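Local coordinates for 457aa long hypothetical protein (Pyrococcus horikoshii, PDB 2CSU), which is of unknown function but combines a Rossmann-type CoA-binding domain with two domains related to those of the succinyl-CoA ligase superfamily, at residues Lys295-Thr300 / Lys361-Asp366; Arg316-Ala321 / Val369-Ala374. One frame throughout, in Å; residues are numbered along the deposited sequence.

Interaction 1 (Lys295-Thr300 / Lys361-Asp366); sequences KVAIMT and KLLLQD
Leu363, in the last turn of helix 353-365, packs on Ala297 and Met299 of strand 295-300, the helix-on-sheet packing of a beta-alpha-beta crossover. The chain leaves strand 344-346, runs through this helix and returns as strand 371-377, and strand 295-300 lies between those two strands in the sheet. Ala297 and Met299 both point at the helix, whereas Ile298 between them faces the other way. The forked end of Leu363 divides itself between the two. Its CD2 rests on Ala297 CB at 4.0 Å, and its CD1 presses against Met299 CB at 3.6 Å. The same CD1 lies 3.8 Å from SE of Met299, a selenomethionine, so one methyl touches both the root and the far part of that side chain. With chi1 at 44°, Met299 CG sits between the backbone N and the carbonyl carbon, and the bend at chi3 (-84°) turns CE away from the leucine, leaving CB, CG and SE to touch it. Alanine suits a place where the helix lies near, the CA atoms of Ala297 and Leu363 being 6.8 Å apart, while the longer Met299 can also reach Ile393 of helix 388-400. No hydrogen bond joins the segments. All three touching residues are buried and meet through carbon and selenium, so the contact depends on shape and on exclusion of water, with no polar pair to fix its direction.

Interaction 2 (Arg316-Ala321 / Val369-Ala374); sequences RGLKLA and VDMLIA
Ala321 and Val369 bring the two backbones nearest, with their CA atoms 5.8 Å apart, yet no hydrogen bond links the segments, because strands 319-320 and 371-377 each pair in parallel with strand 295-300 between them. Ala321 points its methyl at the other segment and meets Val369 at backbone and branch alike: Ala321 CB is 4.3 Å from Val369 CA and 4.5 Å from Val369 CG2. A small residue fits here, where the approach is to the main chain itself. The second touch spans a wider gap and needs longer side chains. Leu318 CD1 lies loosely against CE of Met371, a selenomethionine in this crystal, at 4.4 Å. Met371 bridges the distance because its chain is extended at its first two torsions, CG lying anti to the backbone N (chi1 -165°), and only its last bond turns, with chi3 at 94°. Just ahead of Leu318, Gly317 closes helix 303-314 with a Schellman motif. Its positive phi of 93° belongs to a region of backbone space that glycine, with no CB, enters without strain, and it lets the chain turn into the strand. Helix 434-450 packs over the Leu318 and Met371 pair, Ala441 touching both and Val445 adding to Leu318. Leu372, next in the strand, instead packs on helix 353-365, while Val369 lies against Ala297 of strand 295-300 and Leu323 of a loop.

In the fold
Strand 295-300 ties the two contacts together; their centres are about 8 Å apart, and both contacts reach the same sheet. Interaction 1 packs a helix on that strand; interaction 2 joins the chain at the ends of strand 319-320 to the start of strand 371-377, across strand 295-300. Probable backbone hydrogen bonds knit them: Ala297 N to Met371 O at 2.8 Å, and Asp370 N to Lys295 O at 2.8 Å. Side chains meet as well, since Leu363 of interaction 1 also packs on Leu372 in the strand of interaction 2. Along the chain the segments alternate, as expected when successive parallel strands and helices build one layered domain, here the Ligase-CoA domain.

Interaction 1 (Lys295-Thr300 / Lys361-Asp366)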
loop_
_atom_site.group_PDB
_atom_site.type_symbol
_atom_site.label_atom_id
_atom_site.label_comp_id
_atom_site.label_asym_id
_atom_site.label_seq_id
_atom_site.Cartn_x
_atom_site.Cartn_y
_atom_site.Cartn_z
ATOM N N LYS A 295 25.108 1.552 9.448
ATOM C CA LYS A 295 25.620 0.942 8.225
ATOM C C LYS A 295 24.782 -0.296 7.906
ATOM O O LYS A 295 24.804 -1.293 8.630
ATOM C CB LYS A 295 27.095 0.573 8.400
ATOM C CG LYS A 295 28.007 1.778 8.639
ATOM C CD LYS A 295 27.958 2.762 7.475
ATOM C CE LYS A 295 28.847 3.982 7.713
ATOM N NZ LYS A 295 28.428 4.782 8.903
ATOM N N VAL A 296 24.050 -0.226 6.805
ATOM C CA VAL A 296 23.167 -1.311 6.436
ATOM C C VAL A 296 23.684 -2.166 5.299
ATOM O O VAL A 296 24.407 -1.691 4.421
ATOM C CB VAL A 296 21.781 -0.745 6.044
ATOM C CG1 VAL A 296 20.773 -1.864 5.855
ATOM C CG2 VAL A 296 21.316 0.228 7.102
ATOM N N ALA A 297 23.313 -3.439 5.332
ATOM C CA ALA A 297 23.681 -4.365 4.274
ATOM C C ALA A 297 22.395 -4.731 3.550
ATOM O O ALA A 297 21.397 -5.116 4.176
ATOM C CB ALA A 297 24.320 -5.613 4.848
ATOM N N ILE A 298 22.417 -4.603 2.231
ATOM C CA ILE A 298 21.264 -4.951 1.419
ATOM C C ILE A 298 21.531 -6.227 0.624
ATOM O O ILE A 298 22.513 -6.301 -0.117
ATOM C CB ILE A 298 20.928 -3.857 0.385
ATOM C CG1 ILE A 298 20.592 -2.531 1.082
ATOM C CG2 ILE A 298 19.761 -4.318 -0.478
ATOM C CD1 ILE A 298 20.521 -1.359 0.118
HETATM N N MSE A 299 20.673 -7.233 0.788
HETATM C CA MSE A 299 20.803 -8.464 0.001
HETATM C C MSE A 299 19.504 -8.586 -0.813
HETATM O O MSE A 299 18.412 -8.337 -0.298
HETATM C CB MSE A 299 21.039 -9.690 0.902
HETATM C CG MSE A 299 20.172 -9.794 2.160
HETATM SE SE MSE A 299 20.626 -11.225 3.204
HETATM C CE MSE A 299 19.739 -12.393 2.401
ATOM N N THR A 300 19.612 -8.960 -2.084
ATOM C CA THR A 300 18.423 -9.044 -2.926
ATOM C C THR A 300 18.577 -10.035 -4.079
ATOM O O THR A 300 19.701 -10.423 -4.430
ATOM C CB THR A 300 18.103 -7.653 -3.542
ATOM O OG1 THR A 300 16.903 -7.723 -4.304
ATOM C CG2 THR A 300 19.239 -7.205 -4.483
ATOM N N LYS A 361 23.693 -14.970 6.566
ATOM C CA LYS A 361 24.622 -15.381 7.615
ATOM C C LYS A 361 25.920 -14.596 7.450
ATOM O O LYS A 361 26.412 -13.965 8.392
ATOM C CB LYS A 361 24.890 -16.890 7.497
ATOM C CG LYS A 361 25.861 -17.467 8.525
ATOM C CD LYS A 361 25.794 -19.006 8.550
ATOM C CE LYS A 361 27.137 -19.631 8.932
ATOM N NZ LYS A 361 27.103 -21.129 8.943
ATOM N N LEU A 362 26.458 -14.628 6.238
ATOM C CA LEU A 362 27.687 -13.922 5.918
ATOM C C LEU A 362 27.585 -12.424 6.173
ATOM O O LEU A 362 28.512 -11.823 6.717
ATOM C CB LEU A 362 28.067 -14.161 4.452
ATOM C CG LEU A 362 28.782 -15.471 4.121
ATOM C CD1 LEU A 362 28.729 -15.745 2.628
ATOM C CD2 LEU A 362 30.221 -15.371 4.612
ATOM N N LEU A 363 26.475 -11.810 5.760
ATOM C CA LEU A 363 26.302 -10.374 5.972
ATOM C C LEU A 363 26.138 -10.039 7.453
ATOM O O LEU A 363 26.712 -9.063 7.934
ATOM C CB LEU A 363 25.102 -9.844 5.182
ATOM C CG LEU A 363 25.287 -9.749 3.669
ATOM C CD1 LEU A 363 23.961 -9.395 3.006
ATOM C CD2 LEU A 363 26.351 -8.713 3.360
ATOM N N LEU A 364 25.361 -10.847 8.171
ATOM C CA LEU A 364 25.148 -10.620 9.601
ATOM C C LEU A 364 26.418 -10.866 10.425
ATOM O O LEU A 364 26.520 -10.423 11.567
ATOM C CB LEU A 364 24.022 -11.523 10.125
ATOM C CG LEU A 364 22.576 -11.222 9.708
ATOM C CD1 LEU A 364 21.681 -12.362 10.130
ATOM C CD2 LEU A 364 22.101 -9.920 10.334
ATOM N N GLN A 365 27.381 -11.578 9.849
ATOM C CA GLN A 365 28.627 -11.869 10.555
ATOM C C GLN A 365 29.700 -10.826 10.266
ATOM O O GLN A 365 30.667 -10.681 11.025
ATOM C CB GLN A 365 29.137 -13.266 10.183
ATOM C CG GLN A 365 28.541 -14.378 11.032
ATOM C CD GLN A 365 28.880 -15.774 10.516
ATOM O OE1 GLN A 365 28.360 -16.770 11.018
ATOM N NE2 GLN A 365 29.751 -15.848 9.505
ATOM N N ASP A 366 29.533 -10.099 9.167
ATOM C CA ASP A 366 30.498 -9.069 8.819
ATOM C C ASP A 366 30.429 -8.010 9.908
ATOM O O ASP A 366 29.359 -7.490 10.225
ATOM C CB ASP A 366 30.173 -8.459 7.456
ATOM C CG ASP A 366 31.331 -7.666 6.880
ATOM O OD1 ASP A 366 31.573 -6.536 7.347
ATOM O OD2 ASP A 366 32.006 -8.177 5.959
#

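Interaction 2 (Arg316-Ala321 / Val369-Ala374)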
loop_
_atom_site.group_PDB
_atom_site.type_symbol
_atom_site.label_atom_id
_atom_site.label_comp_id
_atom_site.label_asym_id
_atom_site.label_seq_id
_atom_site.Cartn_x
_atom_site.Cartn_y
_atom_site.Cartn_z
ATOM N N ARG A 316 17.100 9.029 3.569
ATOM C CA ARG A 316 16.674 8.895 4.957
ATOM C C ARG A 316 17.850 9.046 5.925
ATOM O O ARG A 316 17.691 9.075 7.139
ATOM C CB ARG A 316 16.035 7.517 5.128
ATOM C CG ARG A 316 14.533 7.531 4.842
ATOM C CD ARG A 316 13.724 8.031 6.043
ATOM N NE ARG A 316 12.297 7.749 5.857
ATOM C CZ ARG A 316 11.444 8.273 6.757
ATOM N NH1 ARG A 316 11.899 9.011 7.753
ATOM N NH2 ARG A 316 10.134 8.044 6.634
ATOM N N GLY A 317 19.008 9.162 5.287
ATOM C CA GLY A 317 20.231 9.366 6.036
ATOM C C GLY A 317 20.986 8.100 6.388
ATOM O O GLY A 317 22.040 8.162 7.009
ATOM N N LEU A 318 20.456 6.942 6.020
ATOM C CA LEU A 318 21.157 5.707 6.311
ATOM C C LEU A 318 22.268 5.523 5.288
ATOM O O LEU A 318 22.174 6.011 4.167
ATOM C CB LEU A 318 20.193 4.518 6.276
ATOM C CG LEU A 318 19.366 4.368 7.555
ATOM C CD1 LEU A 318 18.389 3.229 7.419
ATOM C CD2 LEU A 318 20.301 4.122 8.726
ATOM N N LYS A 319 23.322 4.818 5.675
ATOM C CA LYS A 319 24.442 4.593 4.776
ATOM C C LYS A 319 24.734 3.104 4.568
ATOM O O LYS A 319 24.488 2.287 5.452
ATOM C CB LYS A 319 25.687 5.296 5.328
ATOM C CG LYS A 319 25.535 6.801 5.491
ATOM C CD LYS A 319 25.316 7.495 4.157
ATOM C CE LYS A 319 25.359 9.020 4.321
ATOM N NZ LYS A 319 25.113 9.756 3.038
ATOM N N LEU A 320 25.254 2.768 3.391
ATOM C CA LEU A 320 25.597 1.384 3.054
ATOM C C LEU A 320 26.941 0.999 3.656
ATOM O O LEU A 320 27.914 1.740 3.544
ATOM C CB LEU A 320 25.654 1.202 1.539
ATOM C CG LEU A 320 24.320 1.224 0.791
ATOM C CD1 LEU A 320 24.570 1.253 -0.712
ATOM C CD2 LEU A 320 23.504 -0.008 1.171
ATOM N N ALA A 321 26.989 -0.163 4.294
ATOM C CA ALA A 321 28.218 -0.639 4.913
ATOM C C ALA A 321 29.249 -1.090 3.878
ATOM O O ALA A 321 28.917 -1.335 2.716
ATOM C CB ALA A 321 27.905 -1.786 5.869
ATOM N N VAL A 369 28.496 -4.570 9.304
ATOM C CA VAL A 369 27.060 -4.526 9.060
ATOM C C VAL A 369 26.333 -4.319 10.385
ATOM O O VAL A 369 26.529 -5.079 11.337
ATOM C CB VAL A 369 26.563 -5.836 8.403
ATOM C CG1 VAL A 369 25.051 -5.787 8.208
ATOM C CG2 VAL A 369 27.258 -6.032 7.054
ATOM N N ASP A 370 25.507 -3.280 10.448
ATOM C CA ASP A 370 24.746 -2.981 11.657
ATOM C C ASP A 370 23.297 -3.423 11.492
ATOM O O ASP A 370 22.598 -3.685 12.471
ATOM C CB ASP A 370 24.792 -1.482 11.938
ATOM C CG ASP A 370 26.194 -0.998 12.236
ATOM O OD1 ASP A 370 26.511 0.165 11.903
ATOM O OD2 ASP A 370 26.969 -1.796 12.809
HETATM N N MSE A 371 22.862 -3.502 10.241
HETATM C CA MSE A 371 21.499 -3.888 9.934
HETATM C C MSE A 371 21.452 -4.631 8.600
HETATM O O MSE A 371 22.221 -4.335 7.697
HETATM C CB MSE A 371 20.623 -2.631 9.883
HETATM C CG MSE A 371 19.125 -2.890 9.921
HETATM SE SE MSE A 371 18.211 -1.383 10.314
HETATM C CE MSE A 371 17.896 -0.874 8.825
ATOM N N LEU A 372 20.551 -5.597 8.484
ATOM C CA LEU A 372 20.414 -6.369 7.258
ATOM C C LEU A 372 19.005 -6.227 6.684
ATOM O O LEU A 372 18.015 -6.499 7.361
ATOM C CB LEU A 372 20.724 -7.848 7.540
ATOM C CG LEU A 372 20.734 -8.874 6.399
ATOM C CD1 LEU A 372 21.837 -8.504 5.419
ATOM C CD2 LEU A 372 20.975 -10.262 6.912
ATOM N N ILE A 373 18.922 -5.779 5.441
ATOM C CA ILE A 373 17.667 -5.701 4.694
ATOM C C ILE A 373 17.575 -6.784 3.614
ATOM O O ILE A 373 18.322 -6.807 2.645
ATOM C CB ILE A 373 17.572 -4.314 4.054
ATOM C CG1 ILE A 373 17.292 -3.261 5.130
ATOM C CG2 ILE A 373 16.410 -4.278 3.043
ATOM C CD1 ILE A 373 17.094 -1.863 4.540
ATOM N N ALA A 374 16.639 -7.726 3.833
ATOM C CA ALA A 374 16.461 -8.792 2.842
ATOM C C ALA A 374 15.335 -8.486 1.839
ATOM O O ALA A 374 14.170 -8.349 2.186
ATOM C CB ALA A 374 16.154 -10.091 3.591
#